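Local coordinates for protein GphF Dehydratase 1 (Archangium violaceum, PDB 6MBF) that probably dehydrates a beta-hydroxyacyl intermediate and shifts the resulting olefin during gephyronic acid assembly, as a dehydratase domain of a modular polyketide synthase, at residues A[57-62]-A[232-237]; A[200-205]-A[237-242]; A[10-15]-A[95-100]; A[263-266]-A[272-275]; A[35-40]-A[194-199]. All coordinates share one frame; numbering follows the deposited sequence.

Contact 1 of 5, residues A[57-62]-A[232-237]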
# COMPACT_ATOMS: atom_id res chain seq x y z
N MET A 57 -2.75 3.74 -6.57
CA MET A 57 -2.78 4.66 -7.70
C MET A 57 -2.26 3.98 -8.97
O MET A 57 -2.83 4.15 -10.05
CB MET A 57 -1.98 5.91 -7.38
CG MET A 57 -2.64 6.78 -6.31
SD MET A 57 -1.60 8.14 -5.76
CE MET A 57 -1.61 9.19 -7.21
N ALA A 58 -1.20 3.18 -8.83
CA ALA A 58 -0.64 2.49 -9.99
C ALA A 58 -1.57 1.41 -10.52
O ALA A 58 -1.74 1.27 -11.73
CB ALA A 58 0.73 1.91 -9.64
N LEU A 59 -2.18 0.63 -9.62
CA LEU A 59 -3.16 -0.37 -10.06
C LEU A 59 -4.34 0.30 -10.76
O LEU A 59 -4.82 -0.19 -11.79
CB LEU A 59 -3.66 -1.19 -8.87
CG LEU A 59 -2.66 -2.11 -8.19
CD1 LEU A 59 -3.18 -2.46 -6.81
CD2 LEU A 59 -2.42 -3.38 -9.04
N ALA A 60 -4.80 1.42 -10.21
CA ALA A 60 -5.92 2.15 -10.79
C ALA A 60 -5.54 2.72 -12.15
O ALA A 60 -6.34 2.69 -13.08
CB ALA A 60 -6.37 3.25 -9.83
N ALA A 61 -4.30 3.22 -12.28
CA ALA A 61 -3.83 3.69 -13.58
C ALA A 61 -3.72 2.54 -14.57
O ALA A 61 -4.09 2.70 -15.74
CB ALA A 61 -2.48 4.39 -13.43
N ALA A 62 -3.23 1.39 -14.12
CA ALA A 62 -3.17 0.22 -15.00
C ALA A 62 -4.55 -0.12 -15.53
O ALA A 62 -4.72 -0.44 -16.72
CB ALA A 62 -2.57 -0.97 -14.26
N ILE A 232 3.47 -6.44 -7.56
CA ILE A 232 2.16 -6.72 -6.98
C ILE A 232 1.20 -7.03 -8.13
O ILE A 232 1.20 -6.33 -9.15
CB ILE A 232 1.64 -5.56 -6.11
CG1 ILE A 232 0.24 -5.89 -5.58
CG2 ILE A 232 1.61 -4.25 -6.88
CD1 ILE A 232 -0.25 -4.95 -4.48
N GLU A 233 0.43 -8.10 -7.98
CA GLU A 233 -0.56 -8.49 -8.97
C GLU A 233 -1.92 -8.62 -8.31
O GLU A 233 -2.03 -9.24 -7.25
CB GLU A 233 -0.17 -9.79 -9.66
CG GLU A 233 -1.11 -10.19 -10.76
CD GLU A 233 -0.54 -11.28 -11.61
OE1 GLU A 233 0.33 -12.03 -11.10
OE2 GLU A 233 -0.95 -11.39 -12.78
N LEU A 234 -2.94 -8.03 -8.92
CA LEU A 234 -4.29 -8.05 -8.38
C LEU A 234 -5.22 -8.79 -9.33
O LEU A 234 -5.29 -8.45 -10.52
CB LEU A 234 -4.81 -6.63 -8.16
CG LEU A 234 -6.20 -6.48 -7.53
CD1 LEU A 234 -6.23 -6.99 -6.09
CD2 LEU A 234 -6.65 -5.03 -7.59
N ARG A 235 -5.93 -9.79 -8.81
CA ARG A 235 -6.80 -10.63 -9.63
C ARG A 235 -8.28 -10.39 -9.40
O ARG A 235 -9.10 -10.90 -10.18
CB ARG A 235 -6.53 -12.12 -9.36
CG ARG A 235 -5.07 -12.50 -9.40
CD ARG A 235 -4.93 -14.01 -9.46
NE ARG A 235 -3.57 -14.41 -9.79
CZ ARG A 235 -3.25 -15.55 -10.38
NH1 ARG A 235 -4.21 -16.41 -10.72
NH2 ARG A 235 -1.98 -15.84 -10.65
N ALA A 236 -8.66 -9.70 -8.33
CA ALA A 236 -10.06 -9.36 -8.09
C ALA A 236 -10.11 -7.95 -7.52
O ALA A 236 -9.28 -7.58 -6.68
CB ALA A 236 -10.71 -10.35 -7.12
N ARG A 237 -11.07 -7.16 -7.98
CA ARG A 237 -11.23 -5.78 -7.54
C ARG A 237 -12.24 -5.68 -6.40
O ARG A 237 -13.11 -6.54 -6.24
CB ARG A 237 -11.68 -4.89 -8.70
CG ARG A 237 -11.25 -5.36 -10.08
CD ARG A 237 -9.89 -4.82 -10.48
NE ARG A 237 -9.70 -4.91 -11.93
CZ ARG A 237 -10.03 -3.95 -12.79
NH1 ARG A 237 -9.83 -4.11 -14.09
NH2 ARG A 237 -10.56 -2.82 -12.34
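At the seam between the two halves of the double hotdog fold of polyketide synthase dehydratases, Leu-59 on helix 52-65 reaches across to Ile-232 and Leu-234 on strand 224-234. The helix belongs to the first hotdog. The strand belongs to the second, and it pairs on one edge with strand 73-81, so the two halves are already joined through their sheets; this contact adds a layer of hydrophobic packing above that join. Ile-232 and Leu-234 are two residues apart on an extended strand, so both side chains leave the same face and both are directed at the helix, while Glu-233 between them turns the other way to salt bridges with Arg-131 and Arg-231. A single leucine therefore serves two partners. Its CG sits anti to the carbonyl carbon (chi1 -67°), and the fork beyond it divides the work, one methyl for each strand residue. The backbones stay well separated, with Leu-59 CA 7.9 Å from Leu-234 CA, and the two segments meet through hydrocarbon side chains. Val-76 of strand 73-81 touches both Leu-59 and Ile-232, adding to the apolar layer. The side chains of Leu-59 and Leu-234 cross at about a right angle, with Leu-59 CD2 lying 4.1 Å from Leu-234 CB; on the other branch, Leu-59 CD1 meets Ile-232 CD1 more loosely, at 4.5 Å.

Contact 2 of 5, residues A[200-205]-A[237-242]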
# COMPACT_ATOMS: atom_id res chain seq x y z
N PRO A 200 -6.47 0.76 0.06
CA PRO A 200 -5.21 0.95 0.81
C PRO A 200 -5.27 0.46 2.24
O PRO A 200 -4.28 -0.08 2.74
CB PRO A 200 -4.99 2.46 0.73
CG PRO A 200 -5.64 2.85 -0.58
CD PRO A 200 -6.84 1.96 -0.71
N ALA A 201 -6.42 0.61 2.91
CA ALA A 201 -6.53 0.15 4.29
C ALA A 201 -6.36 -1.35 4.38
O ALA A 201 -5.78 -1.87 5.35
CB ALA A 201 -7.88 0.57 4.89
N LEU A 202 -6.89 -2.09 3.40
CA LEU A 202 -6.76 -3.54 3.43
C LEU A 202 -5.32 -3.98 3.17
O LEU A 202 -4.78 -4.82 3.89
CB LEU A 202 -7.73 -4.16 2.41
CG LEU A 202 -7.88 -5.69 2.46
CD1 LEU A 202 -9.27 -6.08 2.02
CD2 LEU A 202 -6.86 -6.36 1.57
N LEU A 203 -4.68 -3.42 2.14
CA LEU A 203 -3.30 -3.82 1.88
C LEU A 203 -2.37 -3.38 3.01
O LEU A 203 -1.48 -4.13 3.41
CB LEU A 203 -2.83 -3.28 0.53
CG LEU A 203 -1.45 -3.79 0.12
CD1 LEU A 203 -1.42 -5.32 0.01
CD2 LEU A 203 -1.01 -3.13 -1.20
N ASP A 204 -2.59 -2.18 3.57
CA ASP A 204 -1.82 -1.77 4.74
C ASP A 204 -1.97 -2.75 5.89
O ASP A 204 -1.00 -3.05 6.59
CB ASP A 204 -2.22 -0.37 5.20
CG ASP A 204 -1.59 -0.00 6.53
OD1 ASP A 204 -0.39 0.31 6.56
OD2 ASP A 204 -2.32 -0.04 7.56
N ALA A 205 -3.19 -3.26 6.12
CA ALA A 205 -3.39 -4.25 7.17
C ALA A 205 -2.55 -5.50 6.91
O ALA A 205 -1.96 -6.07 7.85
CB ALA A 205 -4.88 -4.61 7.28
N ARG A 237 -11.07 -7.16 -7.98
CA ARG A 237 -11.23 -5.78 -7.54
C ARG A 237 -12.24 -5.68 -6.40
O ARG A 237 -13.11 -6.54 -6.24
CB ARG A 237 -11.68 -4.89 -8.70
CG ARG A 237 -11.25 -5.36 -10.08
CD ARG A 237 -9.89 -4.82 -10.48
NE ARG A 237 -9.70 -4.91 -11.93
CZ ARG A 237 -10.03 -3.95 -12.79
NH1 ARG A 237 -9.83 -4.11 -14.09
NH2 ARG A 237 -10.56 -2.82 -12.34
N GLY A 238 -12.11 -4.62 -5.61
CA GLY A 238 -13.11 -4.30 -4.60
C GLY A 238 -13.23 -5.27 -3.45
O GLY A 238 -14.31 -5.39 -2.86
N VAL A 239 -12.15 -5.97 -3.11
CA VAL A 239 -12.19 -6.96 -2.03
C VAL A 239 -12.17 -6.25 -0.69
O VAL A 239 -11.46 -5.26 -0.50
CB VAL A 239 -11.00 -7.92 -2.19
CG1 VAL A 239 -10.90 -8.85 -0.98
CG2 VAL A 239 -11.13 -8.74 -3.47
N ARG A 240 -12.97 -6.75 0.27
CA ARG A 240 -13.08 -6.14 1.59
C ARG A 240 -12.51 -7.00 2.70
O ARG A 240 -12.41 -6.53 3.84
CB ARG A 240 -14.56 -5.84 1.94
CG ARG A 240 -15.36 -5.18 0.82
CD ARG A 240 -16.72 -4.69 1.33
NE ARG A 240 -17.56 -5.78 1.81
CZ ARG A 240 -18.70 -5.60 2.47
NH1 ARG A 240 -19.12 -4.36 2.72
NH2 ARG A 240 -19.42 -6.64 2.88
N GLU A 241 -12.12 -8.24 2.40
CA GLU A 241 -11.80 -9.21 3.44
C GLU A 241 -10.95 -10.30 2.81
O GLU A 241 -11.31 -10.84 1.76
CB GLU A 241 -13.09 -9.80 4.04
CG GLU A 241 -12.85 -10.75 5.21
CD GLU A 241 -14.14 -11.22 5.86
OE1 GLU A 241 -15.23 -10.96 5.30
OE2 GLU A 241 -14.06 -11.88 6.92
N VAL A 242 -9.80 -10.60 3.44
CA VAL A 242 -8.90 -11.63 2.94
C VAL A 242 -8.28 -12.38 4.11
O VAL A 242 -8.26 -11.91 5.25
CB VAL A 242 -7.75 -11.09 2.05
CG1 VAL A 242 -8.28 -10.44 0.76
CG2 VAL A 242 -6.88 -10.12 2.83
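With CG turned anti to the backbone N (chi1 -171°), Leu-202 extends straight off helix 200-214 toward residues 239-242, and the chi2 of 150° splits its two methyls between a bare backbone and a valine. CD1 is pushed against the main chain: it lies 3.4 Å from Val-239 O and 3.4 Å from the carbonyl carbon of Arg-240. Next in line, Leu-202 CD1 comes within 3.6 Å of Glu-241 N, an amide that this leucine helps bury and that has no hydrogen-bonding partner in the model. The other branch goes to the strand proper, where Leu-202 CD2 meets Val-242 CG2 at 4.0 Å. That valine methyl is the one placed between its own backbone N and carbonyl carbon, and the two side chains meet at a slant. Arg-240 and Glu-241 send their side chains off the other way; the carboxylate of Glu-241 finds His-182 through OE2. Val-242 itself pairs by backbone hydrogen bonds with Val-183, a residue that Leu-202 also touches. The leucine is thus wedged where the 237-240 loop turns into strand 241-248. Residues 199-204 read His-Pro-Ala-Leu-Leu-Asp, the HPALLD signature of polyketide synthase dehydratases, and the packing described is that of the second hotdog's central helix, opened by this motif, against the sheet that wraps it.

Contact 3 of 5, residues A[10-15]-A[95-100]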
# COMPACT_ATOMS: atom_id res chain seq x y z
N PRO A 10 -10.50 8.17 -5.93
CA PRO A 10 -10.26 9.05 -4.76
C PRO A 10 -8.81 9.50 -4.61
O PRO A 10 -8.56 10.47 -3.88
CB PRO A 10 -10.68 8.18 -3.57
CG PRO A 10 -11.48 7.06 -4.14
CD PRO A 10 -10.94 6.83 -5.52
N LEU A 11 -7.86 8.82 -5.25
CA LEU A 11 -6.45 9.20 -5.20
C LEU A 11 -5.89 9.65 -6.54
O LEU A 11 -5.13 10.62 -6.60
CB LEU A 11 -5.64 8.01 -4.67
CG LEU A 11 -5.99 7.56 -3.25
CD1 LEU A 11 -5.40 6.18 -3.00
CD2 LEU A 11 -5.47 8.57 -2.24
N LEU A 12 -6.26 8.96 -7.63
CA LEU A 12 -5.83 9.34 -8.97
C LEU A 12 -6.40 10.69 -9.39
O LEU A 12 -5.76 11.44 -10.13
CB LEU A 12 -6.27 8.28 -9.98
CG LEU A 12 -5.33 7.17 -10.43
CD1 LEU A 12 -5.97 6.49 -11.64
CD2 LEU A 12 -3.96 7.72 -10.78
N GLY A 13 -7.62 10.98 -8.97
CA GLY A 13 -8.31 12.16 -9.47
C GLY A 13 -8.90 11.86 -10.83
O GLY A 13 -9.51 10.80 -11.03
N ARG A 14 -8.71 12.77 -11.78
CA ARG A 14 -9.28 12.64 -13.11
C ARG A 14 -8.17 12.61 -14.15
O ARG A 14 -7.11 13.22 -13.98
CB ARG A 14 -10.25 13.79 -13.41
CG ARG A 14 -9.63 15.16 -13.22
CD ARG A 14 -10.63 16.27 -13.53
NE ARG A 14 -10.95 16.30 -14.95
CZ ARG A 14 -10.38 17.12 -15.83
NH1 ARG A 14 -9.46 17.99 -15.43
NH2 ARG A 14 -10.73 17.07 -17.10
N ARG A 15 -8.42 11.89 -15.25
CA ARG A 15 -7.49 11.94 -16.37
C ARG A 15 -7.64 13.27 -17.10
O ARG A 15 -8.75 13.69 -17.42
CB ARG A 15 -7.71 10.78 -17.34
CG ARG A 15 -6.61 10.71 -18.39
CD ARG A 15 -6.75 9.50 -19.29
NE ARG A 15 -5.88 9.64 -20.45
CZ ARG A 15 -6.02 8.95 -21.57
NH1 ARG A 15 -7.00 8.06 -21.69
NH2 ARG A 15 -5.19 9.16 -22.59
N LEU A 95 -1.90 15.91 -6.30
CA LEU A 95 -1.31 14.62 -6.63
C LEU A 95 -1.34 14.42 -8.13
O LEU A 95 -2.30 14.82 -8.79
CB LEU A 95 -2.05 13.46 -5.97
CG LEU A 95 -1.75 13.05 -4.54
CD1 LEU A 95 -2.38 11.69 -4.30
CD2 LEU A 95 -0.26 13.01 -4.27
N ARG A 96 -0.30 13.79 -8.67
CA ARG A 96 -0.19 13.59 -10.11
C ARG A 96 0.43 12.23 -10.38
O ARG A 96 1.46 11.90 -9.79
CB ARG A 96 0.66 14.69 -10.75
CG ARG A 96 0.86 14.56 -12.25
CD ARG A 96 1.81 15.64 -12.77
NE ARG A 96 3.20 15.37 -12.42
CZ ARG A 96 4.20 16.24 -12.53
NH1 ARG A 96 3.97 17.47 -12.98
NH2 ARG A 96 5.42 15.89 -12.18
N LEU A 97 -0.20 11.45 -11.25
CA LEU A 97 0.42 10.25 -11.80
C LEU A 97 0.57 10.48 -13.30
O LEU A 97 -0.42 10.74 -13.99
CB LEU A 97 -0.41 9.00 -11.52
CG LEU A 97 0.22 7.66 -11.97
CD1 LEU A 97 -0.28 6.51 -11.08
CD2 LEU A 97 -0.04 7.32 -13.45
N ARG A 98 1.80 10.39 -13.78
CA ARG A 98 2.08 10.52 -15.20
C ARG A 98 2.66 9.21 -15.70
O ARG A 98 3.35 8.49 -14.97
CB ARG A 98 3.02 11.69 -15.49
CG ARG A 98 4.44 11.51 -15.00
CD ARG A 98 5.25 12.79 -15.16
NE ARG A 98 6.67 12.57 -14.92
CZ ARG A 98 7.55 13.56 -14.80
NH1 ARG A 98 7.15 14.82 -14.89
NH2 ARG A 98 8.83 13.29 -14.58
N SER A 99 2.39 8.90 -16.96
CA SER A 99 2.77 7.62 -17.53
C SER A 99 3.19 7.82 -18.98
O SER A 99 2.61 8.63 -19.69
CB SER A 99 1.60 6.63 -17.46
OG SER A 99 1.98 5.37 -17.98
N GLU A 100 4.22 7.09 -19.38
CA GLU A 100 4.54 6.94 -20.80
C GLU A 100 5.02 5.51 -21.01
O GLU A 100 5.80 4.99 -20.21
CB GLU A 100 5.59 7.95 -21.27
CG GLU A 100 6.86 8.01 -20.47
CD GLU A 100 7.89 8.95 -21.10
OE1 GLU A 100 9.05 8.53 -21.26
OE2 GLU A 100 7.52 10.09 -21.45
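Leu-12 meets Leu-97 by a roundabout route, because its CB starts on the side of the chain that faces away from strand 93-100. An unusual first torsion (chi1 -96°, away from a staggered position) carries CG round, and the fork then spreads between two elements. CD1 goes to helix 52-65, resting on Ala-60. CD2 turns to the strand and settles in the angle of Leu-97, with Leu-12 CD2 3.8 Å from Leu-97 CB and 3.9 Å from Leu-97 CD1. Phe-26, on the adjoining strand 23-30, also touches Leu-12. One residue earlier the contact is made by main chain: Leu-95 CD1 lies 3.7 Å from Leu-11 O, a methyl resting against a carbonyl oxygen. Leu-95 and Leu-97 leave the same face of their strand, toward the 10-15 segment, while Arg-96 between them turns its guanidinium to the far side, to Glu-117 and to the ring of Trp-120. The shape of the loop is set locally. His-9 ND1 is hydrogen-bonded to the backbone N of both Leu-11 and Leu-12, and Gly-13 follows with a positive phi of 80° in a conformation where a CB would collide with the preceding carbonyl. From there the chain straightens into strand 14-15 at the border of the sheet. Leucines from the N-terminal loop thus fill the layer between helix 52-65 and the sheet curving round it, which is the core of the first hotdog in this double hotdog dehydratase.

Contact 4 of 5, residues A[263-266]-A[272-275]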
# COMPACT_ATOMS: atom_id res chain seq x y z
N ASP A 263 7.36 -11.57 1.24
CA ASP A 263 6.42 -11.93 0.19
C ASP A 263 5.05 -12.18 0.82
O ASP A 263 4.95 -12.63 1.96
CB ASP A 263 6.88 -13.18 -0.56
CG ASP A 263 8.30 -13.08 -1.05
OD1 ASP A 263 8.63 -12.06 -1.69
OD2 ASP A 263 9.09 -14.01 -0.80
N LEU A 264 3.99 -11.87 0.08
CA LEU A 264 2.64 -12.03 0.61
C LEU A 264 1.72 -12.57 -0.47
O LEU A 264 1.91 -12.31 -1.66
CB LEU A 264 2.06 -10.71 1.15
CG LEU A 264 2.81 -10.00 2.27
CD1 LEU A 264 3.85 -9.04 1.71
CD2 LEU A 264 1.80 -9.23 3.13
N ARG A 265 0.72 -13.34 -0.03
CA ARG A 265 -0.33 -13.86 -0.89
C ARG A 265 -1.66 -13.60 -0.20
O ARG A 265 -1.83 -13.99 0.96
CB ARG A 265 -0.14 -15.36 -1.17
CG ARG A 265 1.20 -15.70 -1.82
CD ARG A 265 1.31 -15.05 -3.18
NE ARG A 265 2.47 -15.50 -3.95
CZ ARG A 265 3.60 -14.81 -4.10
NH1 ARG A 265 3.76 -13.63 -3.51
NH2 ARG A 265 4.58 -15.31 -4.85
N LEU A 266 -2.57 -12.93 -0.89
CA LEU A 266 -3.88 -12.60 -0.35
C LEU A 266 -4.93 -13.51 -0.98
O LEU A 266 -4.98 -13.67 -2.20
CB LEU A 266 -4.23 -11.13 -0.63
CG LEU A 266 -3.53 -10.01 0.16
CD1 LEU A 266 -2.02 -10.01 -0.03
CD2 LEU A 266 -4.11 -8.68 -0.25
N ARG A 272 -9.51 -18.53 -2.74
CA ARG A 272 -9.06 -18.15 -4.08
C ARG A 272 -8.08 -16.98 -3.98
O ARG A 272 -8.28 -16.05 -3.20
CB ARG A 272 -10.24 -17.76 -4.96
CG ARG A 272 -11.28 -18.86 -5.14
CD ARG A 272 -12.49 -18.36 -5.91
NE ARG A 272 -13.27 -17.42 -5.13
CZ ARG A 272 -14.53 -17.08 -5.41
NH1 ARG A 272 -15.14 -17.62 -6.45
NH2 ARG A 272 -15.17 -16.21 -4.64
N LEU A 273 -7.03 -17.03 -4.80
CA LEU A 273 -6.01 -15.98 -4.76
C LEU A 273 -6.56 -14.65 -5.28
O LEU A 273 -7.11 -14.58 -6.38
CB LEU A 273 -4.80 -16.40 -5.60
CG LEU A 273 -3.62 -15.42 -5.53
CD1 LEU A 273 -2.96 -15.51 -4.17
CD2 LEU A 273 -2.62 -15.72 -6.65
N VAL A 274 -6.39 -13.61 -4.47
CA VAL A 274 -6.83 -12.26 -4.81
C VAL A 274 -5.67 -11.38 -5.26
O VAL A 274 -5.81 -10.57 -6.18
CB VAL A 274 -7.55 -11.63 -3.59
CG1 VAL A 274 -7.66 -10.12 -3.74
CG2 VAL A 274 -8.92 -12.26 -3.42
N ALA A 275 -4.51 -11.51 -4.61
CA ALA A 275 -3.39 -10.64 -4.93
C ALA A 275 -2.10 -11.29 -4.44
O ALA A 275 -2.11 -12.12 -3.54
CB ALA A 275 -3.55 -9.25 -4.30
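Leu-266 faces two residues at once, Val-274 and Ala-275, and the result is a classic beta bulge in the hairpin of strands 259-267 and 273-284. Its carbonyl takes both amides: Val-274 N donates to Leu-266 O at 2.7 Å (N-H...O angle 166°), and Ala-275 N reaches the same Leu-266 O at 3.3 Å, the two coming from one face of the carbonyl plane. The return bond, Leu-266 N to Ala-275 O, is 2.8 Å and nearly straight (175°). Side chains pack around these bonds. Leu-266 CD2 touches Ala-275 CB at 4.1 Å on the face that looks toward helix 200-214, where Leu-266 goes on to meet Leu-202 and Cys-206. Leu-273 has CG anti to its backbone N, which brings CD1 back to the facing strand, 3.4 Å from Leu-266 O and 4.1 Å from Arg-265 CB. Arg-265, in one of its two conformers, bonds Leu-264 O through NH1 and forms a salt bridge with Asp-278. Further out, the bulged residue is held from its other edge as well: Val-274 has a backbone hydrogen bond with Arg-235 of the chain following strand 224-234, and its side chain rests on Val-239. Within the turn that joins the two strands, Arg-272 forms a salt bridge with Asp-268. The extra residue breaks the regular pairing, and the short strand segments run at 126° to each other, well short of antiparallel. With two N-H groups converging on one carbonyl, one short and one longer, Leu-266 O satisfies both amides of the bulge, and neither is left without an acceptor where the strand is interrupted.

Contact 5 of 5, residues A[35-40]-A[194-199]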
# COMPACT_ATOMS: atom_id res chain seq x y z
N PRO A 35 -8.90 11.26 1.04
CA PRO A 35 -9.50 10.19 1.86
C PRO A 35 -9.05 10.25 3.32
O PRO A 35 -7.91 10.62 3.60
CB PRO A 35 -9.00 8.90 1.19
CG PRO A 35 -8.69 9.30 -0.20
CD PRO A 35 -8.18 10.71 -0.12
N ALA A 36 -9.96 9.91 4.23
CA ALA A 36 -9.72 10.14 5.65
C ALA A 36 -8.53 9.35 6.18
O ALA A 36 -7.86 9.80 7.12
CB ALA A 36 -10.98 9.78 6.45
N TYR A 37 -8.24 8.18 5.59
CA TYR A 37 -7.12 7.38 6.10
C TYR A 37 -5.78 8.07 5.89
O TYR A 37 -4.80 7.69 6.54
CB TYR A 37 -7.09 5.99 5.44
CG TYR A 37 -6.37 5.95 4.11
CD1 TYR A 37 -5.00 5.71 4.04
CD2 TYR A 37 -7.06 6.13 2.92
CE1 TYR A 37 -4.33 5.68 2.82
CE2 TYR A 37 -6.40 6.09 1.70
CZ TYR A 37 -5.04 5.88 1.65
OH TYR A 37 -4.40 5.85 0.44
N LEU A 38 -5.71 9.04 4.98
CA LEU A 38 -4.50 9.83 4.78
C LEU A 38 -4.15 10.68 6.00
O LEU A 38 -3.03 11.20 6.06
CB LEU A 38 -4.63 10.74 3.56
CG LEU A 38 -4.73 10.08 2.18
CD1 LEU A 38 -4.72 11.17 1.12
CD2 LEU A 38 -3.59 9.08 1.96
N GLY A 39 -5.07 10.86 6.94
CA GLY A 39 -4.78 11.57 8.17
C GLY A 39 -4.57 10.67 9.37
O GLY A 39 -4.55 11.17 10.50
N GLU A 40 -4.42 9.35 9.17
CA GLU A 40 -4.36 8.44 10.30
C GLU A 40 -3.07 7.62 10.35
O GLU A 40 -3.02 6.60 11.04
CB GLU A 40 -5.59 7.53 10.29
CG GLU A 40 -6.87 8.33 10.51
CD GLU A 40 -7.88 7.63 11.39
OE1 GLU A 40 -7.62 6.49 11.82
OE2 GLU A 40 -8.94 8.23 11.65
N ALA A 194 -16.36 -0.03 -3.93
CA ALA A 194 -16.47 0.38 -5.33
C ALA A 194 -15.46 1.44 -5.72
O ALA A 194 -15.33 1.73 -6.91
CB ALA A 194 -17.89 0.88 -5.61
N SER A 195 -14.74 2.02 -4.76
CA SER A 195 -13.92 3.18 -5.06
C SER A 195 -12.47 2.84 -5.40
O SER A 195 -11.82 3.63 -6.09
CB SER A 195 -13.93 4.16 -3.88
OG SER A 195 -15.23 4.69 -3.68
N TYR A 196 -11.97 1.71 -4.92
CA TYR A 196 -10.56 1.35 -5.05
C TYR A 196 -10.41 0.02 -5.78
O TYR A 196 -11.27 -0.86 -5.68
CB TYR A 196 -9.87 1.24 -3.68
CG TYR A 196 -9.81 2.52 -2.89
CD1 TYR A 196 -8.85 3.49 -3.16
CD2 TYR A 196 -10.71 2.76 -1.86
CE1 TYR A 196 -8.79 4.68 -2.41
CE2 TYR A 196 -10.66 3.93 -1.11
CZ TYR A 196 -9.70 4.88 -1.39
OH TYR A 196 -9.65 6.05 -0.65
N GLU A 197 -9.28 -0.15 -6.47
CA GLU A 197 -8.96 -1.48 -6.96
C GLU A 197 -8.68 -2.41 -5.79
O GLU A 197 -9.29 -3.48 -5.68
CB GLU A 197 -7.78 -1.42 -7.92
CG GLU A 197 -7.90 -0.30 -8.97
CD GLU A 197 -9.06 -0.51 -9.95
OE1 GLU A 197 -9.42 0.44 -10.68
OE2 GLU A 197 -9.63 -1.61 -9.98
N LEU A 198 -7.78 -2.01 -4.90
CA LEU A 198 -7.54 -2.71 -3.64
C LEU A 198 -7.43 -1.65 -2.55
O LEU A 198 -6.49 -0.85 -2.57
CB LEU A 198 -6.28 -3.56 -3.70
CG LEU A 198 -6.00 -4.38 -2.45
CD1 LEU A 198 -7.11 -5.39 -2.20
CD2 LEU A 198 -4.67 -5.07 -2.57
N HIS A 199 -8.38 -1.64 -1.62
CA HIS A 199 -8.42 -0.57 -0.64
C HIS A 199 -7.07 -0.43 0.06
O HIS A 199 -6.54 -1.42 0.58
CB HIS A 199 -9.53 -0.81 0.38
CG HIS A 199 -9.97 0.44 1.08
ND1 HIS A 199 -9.09 1.25 1.77
CD2 HIS A 199 -11.18 1.03 1.17
CE1 HIS A 199 -9.75 2.28 2.26
NE2 HIS A 199 -11.02 2.18 1.90
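Tyr-196 points its hydroxyl into the angle between Pro-35 and Tyr-37, and these three residues make the contact. The oxygen comes up to the CB-CG edge of the proline ring, with Tyr-196 OH 3.4 Å from Pro-35 CG and 3.5 Å from Pro-35 CB. Tyr-196 OH also meets the Tyr-37 ring at its edge, near the ring plane, 4.0 Å from Tyr-37 CE2. The hydroxyl of Tyr-37 is itself hydrogen-bonded to Thr-53 on helix 52-65, which holds that end of the ring in place. Pro-35 follows a cis peptide bond and leads into the 3-10 turn 36-38. On the other segment, Tyr-196 CE2 lies 3.5 Å above the plane of the His-199 ring, toward its rim. His-199 in turn sits at the N-cap of helix 200-214, its ND1 bound to Ala-201 N, while NE2 meets Glu-192. The contact brings a loop of the first hotdog against the lead-in to the second hotdog's HPALLD helix, at the interface between the halves of the double hotdog dehydratase fold.

Contacts 1, 3 and 5 are buried, while contacts 2 and 4 are partly buried, each with an exposed arginine among its touching residues. Contacts 1 and 3 load two sides of helix 52-65: Met-57 and Ala-60 touch Leu-11 and Leu-12, whereas Leu-59 looks to the second half. Contacts 1 and 5 join the two hotdogs, contact 3 stays in the first, and contacts 2 and 4 in the second, where Leu-202 and Leu-266 touch each other. Glu-197 ties contact 5 to contacts 1 and 2 through its salt bridge to Arg-237. Backbone hydrogen bonds dominate contact 4 alone; contacts 1, 2 and 3 rest on leucine packing, and contact 5 on tyrosine and proline.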